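Local coordinates for protein isomerase/lactonizing enzyme (Agrobacterium tumefaciens, PDB 1RVK) that is of unknown function but, as a magnesium-binding member of the enolase superfamily, probably abstracts a proton alpha to a substrate carboxylate, at residues 25-30 against 332-337; 35-40 against 49-54; 172-177 against 206-211; 266-271 against 296-301. All blocks are in the same frame, centred on the assembly; numbering follows the deposited sequence.

Interaction 1: 25-30 against 332-337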
loop_
_atom_site.group_PDB
_atom_site.type_symbol
_atom_site.label_atom_id
_atom_site.label_comp_id
_atom_site.label_asym_id
_atom_site.label_seq_id
_atom_site.Cartn_x
_atom_site.Cartn_y
_atom_site.Cartn_z
ATOM N N ALA A 25 -2.676 -12.350 1.200
ATOM C CA ALA A 25 -1.523 -12.797 1.982
ATOM C C ALA A 25 -1.892 -13.615 3.213
ATOM O O ALA A 25 -2.895 -13.352 3.876
ATOM C CB ALA A 25 -0.682 -11.594 2.401
ATOM N N HIS A 26 -1.059 -14.610 3.510
ATOM C CA HIS A 26 -1.250 -15.484 4.663
ATOM C C HIS A 26 0.106 -15.974 5.129
ATOM O O HIS A 26 1.054 -16.039 4.346
ATOM C CB HIS A 26 -2.081 -16.716 4.302
ATOM C CG HIS A 26 -3.483 -16.408 3.881
ATOM N ND1 HIS A 26 -3.911 -16.528 2.577
ATOM C CD2 HIS A 26 -4.551 -15.973 4.589
ATOM C CE1 HIS A 26 -5.183 -16.180 2.500
ATOM N NE2 HIS A 26 -5.595 -15.838 3.707
ATOM N N PRO A 27 0.222 -16.322 6.416
ATOM C CA PRO A 27 1.506 -16.816 6.906
ATOM C C PRO A 27 1.580 -18.308 6.599
ATOM O O PRO A 27 0.577 -19.020 6.683
ATOM C CB PRO A 27 1.436 -16.524 8.401
ATOM C CG PRO A 27 -0.010 -16.755 8.703
ATOM C CD PRO A 27 -0.723 -16.103 7.527
ATOM N N GLY A 28 2.763 -18.776 6.226
ATOM C CA GLY A 28 2.934 -20.180 5.915
ATOM C C GLY A 28 4.357 -20.624 6.183
ATOM O O GLY A 28 5.071 -19.995 6.964
ATOM N N PRO A 29 4.799 -21.716 5.549
ATOM C CA PRO A 29 6.160 -22.223 5.741
ATOM C C PRO A 29 7.204 -21.230 5.247
ATOM O O PRO A 29 6.942 -20.444 4.338
ATOM C CB PRO A 29 6.170 -23.501 4.910
ATOM C CG PRO A 29 4.738 -23.946 4.945
ATOM C CD PRO A 29 3.995 -22.654 4.747
ATOM N N ALA A 30 8.386 -21.250 5.852
ATOM C CA ALA A 30 9.437 -20.358 5.395
ATOM C C ALA A 30 9.830 -20.880 4.015
ATOM O O ALA A 30 9.985 -22.090 3.816
ATOM C CB ALA A 30 10.633 -20.406 6.347
ATOM N N LEU A 332 1.025 -6.013 6.034
ATOM C CA LEU A 332 0.019 -6.694 6.847
ATOM C C LEU A 332 0.598 -7.468 8.029
ATOM O O LEU A 332 1.705 -8.009 7.954
ATOM C CB LEU A 332 -0.807 -7.628 5.958
ATOM C CG LEU A 332 -1.532 -6.901 4.822
ATOM C CD1 LEU A 332 -2.277 -7.896 3.953
ATOM C CD2 LEU A 332 -2.490 -5.879 5.409
ATOM N N LEU A 333 -0.178 -7.524 9.111
ATOM C CA LEU A 333 0.217 -8.182 10.357
ATOM C C LEU A 333 -0.528 -9.484 10.651
ATOM O O LEU A 333 -1.675 -9.670 10.238
ATOM C CB LEU A 333 -0.005 -7.219 11.531
ATOM C CG LEU A 333 1.010 -6.135 11.924
ATOM C CD1 LEU A 333 1.935 -5.775 10.786
ATOM C CD2 LEU A 333 0.243 -4.924 12.425
ATOM N N HIS A 334 0.128 -10.368 11.399
ATOM C CA HIS A 334 -0.444 -11.657 11.772
ATOM C C HIS A 334 0.250 -12.130 13.048
ATOM O O HIS A 334 1.450 -11.928 13.220
ATOM C CB HIS A 334 -0.230 -12.674 10.646
ATOM C CG HIS A 334 -1.025 -13.935 10.806
ATOM N ND1 HIS A 334 -0.709 -14.903 11.734
ATOM C CD2 HIS A 334 -2.138 -14.373 10.170
ATOM C CE1 HIS A 334 -1.591 -15.883 11.664
ATOM N NE2 HIS A 334 -2.470 -15.586 10.723
ATOM N N PRO A 335 -0.498 -12.759 13.963
ATOM C CA PRO A 335 0.145 -13.219 15.199
ATOM C C PRO A 335 1.331 -14.170 15.014
ATOM O O PRO A 335 2.219 -14.223 15.860
ATOM C CB PRO A 335 -1.011 -13.855 15.983
ATOM C CG PRO A 335 -2.022 -14.221 14.911
ATOM C CD PRO A 335 -1.942 -13.047 13.973
ATOM N N PHE A 336 1.359 -14.908 13.911
ATOM C CA PHE A 336 2.455 -15.848 13.679
ATOM C C PHE A 336 3.703 -15.188 13.111
ATOM O O PHE A 336 4.763 -15.813 13.050
ATOM C CB PHE A 336 2.029 -16.962 12.714
ATOM C CG PHE A 336 0.872 -17.790 13.198
ATOM C CD1 PHE A 336 0.383 -17.655 14.494
ATOM C CD2 PHE A 336 0.273 -18.715 12.349
ATOM C CE1 PHE A 336 -0.690 -18.427 14.937
ATOM C CE2 PHE A 336 -0.796 -19.490 12.781
ATOM C CZ PHE A 336 -1.278 -19.346 14.078
ATOM N N LEU A 337 3.585 -13.929 12.700
ATOM C CA LEU A 337 4.713 -13.225 12.102
ATOM C C LEU A 337 5.184 -12.022 12.913
ATOM O O LEU A 337 4.397 -11.380 13.608
ATOM C CB LEU A 337 4.338 -12.766 10.688
ATOM C CG LEU A 337 3.799 -13.833 9.732
ATOM C CD1 LEU A 337 3.370 -13.187 8.419
ATOM C CD2 LEU A 337 4.872 -14.882 9.488
#
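The imidazole of His334 is sandwiched between two prolines: CG of Pro27 sits over the centre of one face, 3.3 Å from the ring centroid and only 7° off the normal, while CD of Pro335 lies against the opposite face, nearer the rim. At the edge of the same ring, ND1 accepts the backbone N-H of Phe336 at 3.0 Å, in the ring plane and almost straight (171°). NE2 is hydrogen-bonded to Asp141, so both ring nitrogens have partners and the ring's rotation is fixed. CE1 of His334 lies over one face of the Phe336 ring, offset toward its rim. A chi1 of -168° swings the imidazole away from its own N, crosswise to the pyrrolidine of Pro27. CD of Pro27 rests on the same imidazole face, near CD2 of His334; CB meets CG of Leu337 at 3.8 Å, and CG also approaches CD2 of Phe336 obliquely at 4.1 Å. CB of Ala25 meets CD1 of Leu332 more loosely, at 4.3 Å. Without hydrogen bonds across, the N-terminal-domain strand thus meets the barrel through CH-pi and apolar contacts, and Asp141 would probably make the imidazole more electron-rich toward the proline C-H.

Interaction 2: 35-40 against 49-54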
loop_
_atom_site.group_PDB
_atom_site.type_symbol
_atom_site.label_atom_id
_atom_site.label_comp_id
_atom_site.label_asym_id
_atom_site.label_seq_id
_atom_site.Cartn_x
_atom_site.Cartn_y
_atom_site.Cartn_z
ATOM N N GLN A 35 12.323 -11.797 -5.765
ATOM C CA GLN A 35 12.040 -10.372 -5.652
ATOM C C GLN A 35 12.917 -9.655 -6.673
ATOM O O GLN A 35 14.021 -10.101 -6.962
ATOM C CB GLN A 35 12.375 -9.876 -4.242
ATOM C CG GLN A 35 12.181 -8.378 -4.041
ATOM C CD GLN A 35 10.724 -7.952 -4.123
ATOM O OE1 GLN A 35 10.416 -6.762 -4.141
ATOM N NE2 GLN A 35 9.821 -8.926 -4.160
ATOM N N ALA A 36 12.434 -8.548 -7.221
ATOM C CA ALA A 36 13.227 -7.820 -8.201
ATOM C C ALA A 36 13.561 -6.410 -7.733
ATOM O O ALA A 36 12.767 -5.761 -7.051
ATOM C CB ALA A 36 12.487 -7.763 -9.534
HETATM N N MSE A 37 14.755 -5.949 -8.088
HETATM C CA MSE A 37 15.175 -4.602 -7.741
HETATM C C MSE A 37 15.509 -3.884 -9.038
HETATM O O MSE A 37 16.305 -4.379 -9.843
HETATM C CB MSE A 37 16.405 -4.606 -6.823
HETATM C CG MSE A 37 16.907 -3.193 -6.487
HETATM SE SE MSE A 37 18.428 -3.094 -5.258
HETATM C CE MSE A 37 19.791 -3.815 -6.433
ATOM N N LEU A 38 14.869 -2.738 -9.245
ATOM C CA LEU A 38 15.101 -1.929 -10.431
ATOM C C LEU A 38 16.100 -0.837 -10.061
ATOM O O LEU A 38 15.941 -0.166 -9.037
ATOM C CB LEU A 38 13.788 -1.293 -10.898
ATOM C CG LEU A 38 13.759 -0.420 -12.165
ATOM C CD1 LEU A 38 14.538 0.857 -11.952
ATOM C CD2 LEU A 38 14.310 -1.201 -13.341
ATOM N N THR A 39 17.133 -0.670 -10.882
ATOM C CA THR A 39 18.141 0.361 -10.643
ATOM C C THR A 39 18.271 1.280 -11.858
ATOM O O THR A 39 18.362 0.814 -12.994
ATOM C CB THR A 39 19.540 -0.249 -10.356
ATOM O OG1 THR A 39 19.526 -0.940 -9.098
ATOM C CG2 THR A 39 20.598 0.846 -10.309
ATOM N N VAL A 40 18.260 2.584 -11.608
ATOM C CA VAL A 40 18.422 3.579 -12.663
ATOM C C VAL A 40 19.746 4.288 -12.374
ATOM O O VAL A 40 19.963 4.770 -11.260
ATOM C CB VAL A 40 17.274 4.611 -12.650
ATOM C CG1 VAL A 40 17.487 5.645 -13.755
ATOM C CG2 VAL A 40 15.937 3.902 -12.840
ATOM N N HIS A 49 17.113 3.178 -6.659
ATOM C CA HIS A 49 16.578 1.818 -6.640
ATOM C C HIS A 49 15.142 1.720 -6.138
ATOM O O HIS A 49 14.670 2.583 -5.400
ATOM C CB HIS A 49 17.436 0.937 -5.727
ATOM C CG HIS A 49 18.904 1.197 -5.832
ATOM N ND1 HIS A 49 19.685 0.668 -6.836
ATOM C CD2 HIS A 49 19.731 1.951 -5.069
ATOM C CE1 HIS A 49 20.931 1.083 -6.687
ATOM N NE2 HIS A 49 20.985 1.863 -5.622
ATOM N N SER A 50 14.466 0.644 -6.528
ATOM C CA SER A 50 13.101 0.391 -6.084
ATOM C C SER A 50 12.785 -1.092 -6.271
ATOM O O SER A 50 13.248 -1.719 -7.223
ATOM C CB SER A 50 12.109 1.260 -6.861
ATOM O OG SER A 50 10.899 1.385 -6.133
ATOM N N PHE A 51 11.992 -1.647 -5.358
ATOM C CA PHE A 51 11.642 -3.064 -5.384
ATOM C C PHE A 51 10.236 -3.369 -5.882
ATOM O O PHE A 51 9.315 -2.576 -5.696
ATOM C CB PHE A 51 11.801 -3.642 -3.977
ATOM C CG PHE A 51 13.203 -3.570 -3.453
ATOM C CD1 PHE A 51 14.129 -4.553 -3.777
ATOM C CD2 PHE A 51 13.613 -2.492 -2.669
ATOM C CE1 PHE A 51 15.448 -4.467 -3.331
ATOM C CE2 PHE A 51 14.929 -2.398 -2.218
ATOM C CZ PHE A 51 15.847 -3.387 -2.551
ATOM N N THR A 52 10.081 -4.532 -6.512
ATOM C CA THR A 52 8.781 -4.975 -7.011
ATOM C C THR A 52 8.857 -6.443 -7.416
ATOM O O THR A 52 9.922 -7.057 -7.349
ATOM C CB THR A 52 8.315 -4.145 -8.231
ATOM O OG1 THR A 52 6.925 -4.400 -8.474
ATOM C CG2 THR A 52 9.116 -4.510 -9.473
ATOM N N ALA A 53 7.725 -7.006 -7.822
ATOM C CA ALA A 53 7.676 -8.402 -8.241
ATOM C C ALA A 53 8.333 -8.538 -9.612
ATOM O O ALA A 53 8.161 -7.681 -10.478
ATOM C CB ALA A 53 6.229 -8.880 -8.301
ATOM N N PRO A 54 9.074 -9.634 -9.831
ATOM C CA PRO A 54 9.777 -9.917 -11.088
ATOM C C PRO A 54 8.998 -9.670 -12.383
ATOM O O PRO A 54 9.511 -9.033 -13.301
ATOM C CB PRO A 54 10.181 -11.382 -10.931
ATOM C CG PRO A 54 10.435 -11.490 -9.456
ATOM C CD PRO A 54 9.251 -10.743 -8.874
#
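Met37, a selenomethionine, runs beside Phe51 with both side chains projecting the same way from the sheet. Its CB meets CE1 of Phe51 at 3.6 Å, and CG stays against the same ring atom. With CG anti to the backbone N (chi1 178°) and the next torsion also extended, SE is carried out to CZ of Phe51, 3.8 Å away, in an oblique Met-aromatic contact; it also approaches the His49 ring obliquely, so the selenium lies by two aromatic residues of the neighbouring strand. On this same face, OG1 of Thr39 and ND1 of His49 form a hydrogen bond of 2.8 Å at the edge of the imidazole, in its plane. Beneath these side chains the backbones are joined by two reciprocal pairs of hydrogen bonds, Ala36 with Thr52 and Leu38 with Ser50; the Leu38 N to Ser50 O bond is 2.8 Å long and nearly straight. Met37-Phe51 is the non-hydrogen-bonded pair between them, and Thr39-His49 is the next one beyond Leu38-Ser50. At the end of the ladder, CB of Ala36 touches CG of Pro54 at 4.3 Å. Helix 373-378 covers the Met37 face, and helix 98-116 lies against Leu38, Ser50 and Thr52 on the other. This is an antiparallel beta hairpin, part of the three-stranded meander that, with its helices, forms the N-terminal capping domain of the enolase superfamily.

Interaction 3: 172-177 against 206-211; sequences TWMPPV and DAFHWY. With MG (magnesium ion), chain B.
Met174, a selenomethionine, reaches across to the 206-211 loop and meets two rings in different ways. Its CG comes to the edge of the Phe208 ring, 4.1 Å from CD2, as the two side chains cross obliquely. Against His209 it runs at about a right angle: SE lies 3.7 Å from NE2, oblique to the imidazole, and CE stands off-centre above that ring. The chain is extended beyond CG (chi2 -179°), which carries the methyl on to the carbonyl oxygens of Asp206 and Ala207. Pro175 also crosses Phe208 at about a right angle, with its CD 3.5 Å from CE2. No direct hydrogen bond spans the loops; instead, a water accepts from the backbone N of Phe208 at 3.0 Å, probably donates to the carbonyl O of Trp173, and is hydrogen-bonded to OG1 of Thr172 at 2.7 Å. Asp206 turns its carboxylate to the magnesium ion, which OD1 binds at 2.1 Å, while OD2 accepts a hydrogen bond from a water that is itself a metal ligand. Three waters and the carboxylates of Glu232 and Glu258 complete the six-coordinate site. Both loops follow parallel strands, 167-171 and 202-206, at the C-terminal ends of a beta/alpha barrel, where enolase-superfamily enzymes carry their active site; Asp206 is the first of the three acidic metal ligands characteristic of that family.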
loop_
_atom_site.group_PDB
_atom_site.type_symbol
_atom_site.label_atom_id
_atom_site.label_comp_id
_atom_site.label_asym_id
_atom_site.label_seq_id
_atom_site.Cartn_x
_atom_site.Cartn_y
_atom_site.Cartn_z
ATOM N N THR A 172 -11.052 -9.107 6.763
ATOM C CA THR A 172 -11.719 -10.333 7.175
ATOM C C THR A 172 -11.579 -11.504 6.202
ATOM O O THR A 172 -10.746 -11.464 5.298
ATOM C CB THR A 172 -13.201 -10.051 7.518
ATOM O OG1 THR A 172 -13.761 -9.146 6.557
ATOM C CG2 THR A 172 -13.296 -9.417 8.903
ATOM N N TRP A 173 -12.380 -12.548 6.394
ATOM C CA TRP A 173 -12.295 -13.755 5.566
ATOM C C TRP A 173 -12.757 -13.632 4.119
ATOM O O TRP A 173 -13.823 -13.083 3.832
ATOM C CB TRP A 173 -13.061 -14.891 6.239
ATOM C CG TRP A 173 -12.539 -15.234 7.599
ATOM C CD1 TRP A 173 -11.527 -16.105 7.900
ATOM C CD2 TRP A 173 -13.003 -14.712 8.848
ATOM N NE1 TRP A 173 -11.335 -16.157 9.261
ATOM C CE2 TRP A 173 -12.226 -15.310 9.867
ATOM C CE3 TRP A 173 -14.001 -13.794 9.207
ATOM C CZ2 TRP A 173 -12.415 -15.021 11.223
ATOM C CZ3 TRP A 173 -14.191 -13.506 10.559
ATOM C CH2 TRP A 173 -13.398 -14.120 11.549
HETATM N N MSE A 174 -11.951 -14.183 3.214
HETATM C CA MSE A 174 -12.248 -14.145 1.789
HETATM C C MSE A 174 -11.869 -15.466 1.125
HETATM O O MSE A 174 -10.959 -16.160 1.580
HETATM C CB MSE A 174 -11.456 -13.011 1.130
HETATM C CG MSE A 174 -11.659 -11.648 1.776
HETATM SE SE MSE A 174 -10.648 -10.265 0.881
HETATM C CE MSE A 174 -10.561 -8.991 2.325
ATOM N N PRO A 175 -12.571 -15.844 0.046
ATOM C CA PRO A 175 -12.186 -17.107 -0.590
ATOM C C PRO A 175 -10.734 -16.968 -1.063
ATOM O O PRO A 175 -10.257 -15.857 -1.290
ATOM C CB PRO A 175 -13.187 -17.240 -1.740
ATOM C CG PRO A 175 -13.600 -15.822 -2.020
ATOM C CD PRO A 175 -13.711 -15.220 -0.646
ATOM N N PRO A 176 -10.022 -18.089 -1.247
ATOM C CA PRO A 176 -10.436 -19.485 -1.088
ATOM C C PRO A 176 -10.744 -20.041 0.308
ATOM O O PRO A 176 -10.794 -21.259 0.474
ATOM C CB PRO A 176 -9.311 -20.250 -1.781
ATOM C CG PRO A 176 -8.121 -19.414 -1.479
ATOM C CD PRO A 176 -8.632 -18.015 -1.731
ATOM N N VAL A 177 -10.937 -19.187 1.311
ATOM C CA VAL A 177 -11.296 -19.715 2.628
ATOM C C VAL A 177 -12.611 -20.449 2.387
ATOM O O VAL A 177 -13.585 -19.861 1.919
ATOM C CB VAL A 177 -11.507 -18.600 3.685
ATOM C CG1 VAL A 177 -12.280 -19.154 4.887
ATOM C CG2 VAL A 177 -10.158 -18.073 4.158
ATOM N N ASP A 206 -11.806 -3.768 6.233
ATOM C CA ASP A 206 -11.598 -3.911 4.798
ATOM C C ASP A 206 -12.025 -5.355 4.541
ATOM O O ASP A 206 -11.215 -6.277 4.599
ATOM C CB ASP A 206 -10.119 -3.704 4.474
ATOM C CG ASP A 206 -9.832 -3.684 2.986
ATOM O OD1 ASP A 206 -8.660 -3.492 2.639
ATOM O OD2 ASP A 206 -10.753 -3.865 2.166
ATOM N N ALA A 207 -13.314 -5.540 4.283
ATOM C CA ALA A 207 -13.871 -6.871 4.067
ATOM C C ALA A 207 -13.808 -7.342 2.623
ATOM O O ALA A 207 -13.259 -6.662 1.762
ATOM C CB ALA A 207 -15.313 -6.901 4.559
ATOM N N PHE A 208 -14.361 -8.527 2.380
ATOM C CA PHE A 208 -14.427 -9.125 1.043
ATOM C C PHE A 208 -14.719 -8.013 0.024
ATOM O O PHE A 208 -15.734 -7.327 0.115
ATOM C CB PHE A 208 -15.528 -10.188 1.054
ATOM C CG PHE A 208 -15.779 -10.831 -0.271
ATOM C CD1 PHE A 208 -16.981 -10.611 -0.940
ATOM C CD2 PHE A 208 -14.843 -11.692 -0.836
ATOM C CE1 PHE A 208 -17.247 -11.246 -2.152
ATOM C CE2 PHE A 208 -15.100 -12.329 -2.048
ATOM C CZ PHE A 208 -16.303 -12.106 -2.705
ATOM N N HIS A 209 -13.825 -7.849 -0.949
ATOM C CA HIS A 209 -13.926 -6.779 -1.946
ATOM C C HIS A 209 -14.998 -6.865 -3.028
ATOM O O HIS A 209 -15.035 -6.007 -3.912
ATOM C CB HIS A 209 -12.580 -6.612 -2.658
ATOM C CG HIS A 209 -11.393 -6.694 -1.752
ATOM N ND1 HIS A 209 -11.167 -5.799 -0.731
ATOM C CD2 HIS A 209 -10.342 -7.549 -1.743
ATOM C CE1 HIS A 209 -10.027 -6.096 -0.131
ATOM N NE2 HIS A 209 -9.507 -7.154 -0.727
ATOM N N TRP A 210 -15.867 -7.870 -2.974
ATOM C CA TRP A 210 -16.881 -8.015 -4.014
ATOM C C TRP A 210 -18.286 -8.345 -3.509
ATOM O O TRP A 210 -19.050 -9.026 -4.201
ATOM C CB TRP A 210 -16.446 -9.099 -5.006
ATOM C CG TRP A 210 -15.071 -8.911 -5.591
ATOM C CD1 TRP A 210 -14.755 -8.285 -6.762
ATOM C CD2 TRP A 210 -13.836 -9.392 -5.046
ATOM N NE1 TRP A 210 -13.396 -8.355 -6.986
ATOM C CE2 TRP A 210 -12.810 -9.029 -5.947
ATOM C CE3 TRP A 210 -13.497 -10.096 -3.882
ATOM C CZ2 TRP A 210 -11.466 -9.347 -5.722
ATOM C CZ3 TRP A 210 -12.159 -10.413 -3.657
ATOM C CH2 TRP A 210 -11.161 -10.037 -4.575
ATOM N N TYR A 211 -18.633 -7.877 -2.313
ATOM C CA TYR A 211 -19.973 -8.129 -1.775
ATOM C C TYR A 211 -21.018 -7.426 -2.630
ATOM O O TYR A 211 -20.752 -6.378 -3.216
ATOM C CB TYR A 211 -20.108 -7.578 -0.351
ATOM C CG TYR A 211 -19.695 -8.513 0.763
ATOM C CD1 TYR A 211 -18.804 -8.089 1.747
ATOM C CD2 TYR A 211 -20.234 -9.798 0.867
ATOM C CE1 TYR A 211 -18.457 -8.917 2.813
ATOM C CE2 TYR A 211 -19.894 -10.638 1.930
ATOM C CZ TYR A 211 -19.004 -10.186 2.899
ATOM O OH TYR A 211 -18.669 -10.989 3.958
HETATM MG MG MG B . -7.658 -2.294 1.232
HETATM O O HOH W 1 -14.825 -10.522 4.535
HETATM O O HOH W 2 -9.502 -2.534 -0.005
HETATM O O HOH W 3 -6.620 -3.994 0.104
HETATM O O HOH W 4 -5.916 -2.453 2.714
#

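Interaction 4: 266-271 against 296-301; sequences HRAEWI and MHLAEA
Leu298 and Ile271 carry the apolar contact between these helices, meeting tip to tip: CD1 of Ile271 lies 3.7 Å from CG of Leu298. A chi1 of 163° points the Leu298 branch at the other helix, where both its methyls lie by CD1 of Ile271; CD2 also settles on the backbone of 266-271, 3.7 Å from N of Ala268 and 4.0 Å from its CB. CB of Arg267 flanks the same methyl at 4.1 Å. CD1 of Ile271 also approaches CA of Ala299 at 4.3 Å. Polar bonds across the contact are absent. The guanidinium of Arg267 instead turns away from Leu298 and is held by backbone carbonyls, with NE hydrogen-bonded to the O of Arg280 and NH1 more weakly to that of Ala260. The segment axes run nearly parallel, 18° apart, with a closest approach of 10.4 Å; at that spacing a leucine and an isoleucine bridge the gap from opposite sides. These are neighbouring outer helices of the barrel: helix 263-272 leads to strand 278-281 and helix 289-301 to strand 306-308, while Ile271 and Ala299 both rest on Leu279 of the first of these parallel strands.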
loop_
_atom_site.group_PDB
_atom_site.type_symbol
_atom_site.label_atom_id
_atom_site.label_comp_id
_atom_site.label_asym_id
_atom_site.label_seq_id
_atom_site.Cartn_x
_atom_site.Cartn_y
_atom_site.Cartn_z
ATOM N N HIS A 266 -9.398 8.999 -12.340
ATOM C CA HIS A 266 -10.563 8.271 -11.865
ATOM C C HIS A 266 -10.919 8.656 -10.433
ATOM O O HIS A 266 -12.092 8.645 -10.048
ATOM C CB HIS A 266 -10.318 6.765 -11.963
ATOM C CG HIS A 266 -11.558 5.948 -11.784
ATOM N ND1 HIS A 266 -12.667 6.099 -12.587
ATOM C CD2 HIS A 266 -11.869 4.985 -10.886
ATOM C CE1 HIS A 266 -13.610 5.261 -12.192
ATOM N NE2 HIS A 266 -13.150 4.573 -11.162
ATOM N N ARG A 267 -9.906 8.997 -9.642
ATOM C CA ARG A 267 -10.129 9.391 -8.259
ATOM C C ARG A 267 -10.971 10.667 -8.237
ATOM O O ARG A 267 -11.818 10.849 -7.363
ATOM C CB ARG A 267 -8.785 9.621 -7.553
ATOM C CG ARG A 267 -7.864 8.388 -7.508
ATOM C CD ARG A 267 -8.538 7.249 -6.788
ATOM N NE ARG A 267 -7.678 6.095 -6.506
ATOM C CZ ARG A 267 -7.183 5.263 -7.420
ATOM N NH1 ARG A 267 -7.427 5.437 -8.712
ATOM N NH2 ARG A 267 -6.485 4.208 -7.027
ATOM N N ALA A 268 -10.739 11.549 -9.206
ATOM C CA ALA A 268 -11.498 12.792 -9.294
ATOM C C ALA A 268 -12.971 12.480 -9.531
ATOM O O ALA A 268 -13.853 13.152 -8.994
ATOM C CB ALA A 268 -10.959 13.661 -10.428
ATOM N N GLU A 269 -13.241 11.454 -10.332
ATOM C CA GLU A 269 -14.616 11.075 -10.623
ATOM C C GLU A 269 -15.324 10.598 -9.359
ATOM O O GLU A 269 -16.519 10.849 -9.181
ATOM C CB GLU A 269 -14.654 9.987 -11.697
ATOM C CG GLU A 269 -13.906 10.369 -12.976
ATOM C CD GLU A 269 -14.431 11.643 -13.623
ATOM O OE1 GLU A 269 -13.718 12.201 -14.481
ATOM O OE2 GLU A 269 -15.553 12.087 -13.285
ATOM N N TRP A 270 -14.592 9.914 -8.480
ATOM C CA TRP A 270 -15.183 9.442 -7.237
ATOM C C TRP A 270 -15.586 10.631 -6.372
ATOM O O TRP A 270 -16.605 10.592 -5.689
ATOM C CB TRP A 270 -14.209 8.525 -6.485
ATOM C CG TRP A 270 -14.266 7.104 -6.975
ATOM C CD1 TRP A 270 -14.053 6.666 -8.252
ATOM C CD2 TRP A 270 -14.614 5.946 -6.208
ATOM N NE1 TRP A 270 -14.253 5.304 -8.327
ATOM C CE2 TRP A 270 -14.598 4.840 -7.086
ATOM C CE3 TRP A 270 -14.938 5.736 -4.862
ATOM C CZ2 TRP A 270 -14.896 3.541 -6.661
ATOM C CZ3 TRP A 270 -15.232 4.444 -4.440
ATOM C CH2 TRP A 270 -15.208 3.364 -5.339
ATOM N N ILE A 271 -14.800 11.702 -6.420
ATOM C CA ILE A 271 -15.124 12.895 -5.644
ATOM C C ILE A 271 -16.328 13.603 -6.259
ATOM O O ILE A 271 -17.275 13.970 -5.562
ATOM C CB ILE A 271 -13.931 13.886 -5.602
ATOM C CG1 ILE A 271 -12.779 13.276 -4.797
ATOM C CG2 ILE A 271 -14.367 15.211 -4.982
ATOM C CD1 ILE A 271 -11.544 14.152 -4.723
HETATM N N MSE A 296 -3.318 13.272 -3.532
HETATM C CA MSE A 296 -3.370 13.871 -2.198
HETATM C C MSE A 296 -3.809 15.329 -2.303
HETATM O O MSE A 296 -4.622 15.806 -1.513
HETATM C CB MSE A 296 -1.995 13.820 -1.513
HETATM C CG MSE A 296 -1.454 12.429 -1.214
HETATM SE SE MSE A 296 -2.569 11.408 -0.006
HETATM C CE MSE A 296 -2.632 12.645 1.487
ATOM N N HIS A 297 -3.263 16.035 -3.289
ATOM C CA HIS A 297 -3.596 17.442 -3.498
ATOM C C HIS A 297 -5.041 17.593 -3.963
ATOM O O HIS A 297 -5.743 18.522 -3.560
ATOM C CB HIS A 297 -2.631 18.041 -4.523
ATOM C CG HIS A 297 -1.202 18.006 -4.080
ATOM N ND1 HIS A 297 -0.146 18.160 -4.950
ATOM C CD2 HIS A 297 -0.658 17.838 -2.851
ATOM C CE1 HIS A 297 0.989 18.089 -4.276
ATOM N NE2 HIS A 297 0.706 17.894 -3.000
ATOM N N LEU A 298 -5.474 16.676 -4.819
ATOM C CA LEU A 298 -6.843 16.672 -5.321
ATOM C C LEU A 298 -7.802 16.602 -4.130
ATOM O O LEU A 298 -8.725 17.410 -4.003
ATOM C CB LEU A 298 -7.050 15.459 -6.230
ATOM C CG LEU A 298 -8.489 15.032 -6.540
ATOM C CD1 LEU A 298 -9.196 16.105 -7.368
ATOM C CD2 LEU A 298 -8.465 13.707 -7.290
ATOM N N ALA A 299 -7.576 15.629 -3.252
ATOM C CA ALA A 299 -8.425 15.459 -2.082
ATOM C C ALA A 299 -8.405 16.696 -1.193
ATOM O O ALA A 299 -9.454 17.176 -0.750
ATOM C CB ALA A 299 -7.977 14.235 -1.282
ATOM N N GLU A 300 -7.212 17.216 -0.933
ATOM C CA GLU A 300 -7.079 18.393 -0.083
ATOM C C GLU A 300 -7.875 19.585 -0.603
ATOM O O GLU A 300 -8.467 20.324 0.183
ATOM C CB GLU A 300 -5.610 18.793 0.062
ATOM C CG GLU A 300 -5.412 19.977 0.996
ATOM C CD GLU A 300 -4.020 20.563 0.907
ATOM O OE1 GLU A 300 -3.784 21.629 1.509
ATOM O OE2 GLU A 300 -3.162 19.960 0.234
ATOM N N ALA A 301 -7.894 19.779 -1.921
ATOM C CA ALA A 301 -8.631 20.899 -2.499
ATOM C C ALA A 301 -10.126 20.790 -2.198
ATOM O O ALA A 301 -10.829 21.803 -2.155
ATOM C CB ALA A 301 -8.392 20.975 -4.012
#

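How the interactions relate
Interactions 3 and 4 belong to the barrel, interaction 2 to the N-terminal capping domain, and interaction 1 joins the two. Interaction 3 supplies a magnesium ligand; in interaction 1 the side chain of Leu332 is about 8 Å from the ion, and in interaction 4 that of Arg267 is about 11 Å away. Interactions 1 and 3 come within about 5 Å at their nearest atoms without touching, placing the interdomain contact beside the 172-177 loop, which packs on that of Asp206. Strand 25-28 leads into strand 30-42, so interaction 1 connects along the chain to the hairpin of interaction 2, centres 23 Å apart. Interactions 1 and 4 lie on opposite sides of the chain's centre, 34 Å apart between centres.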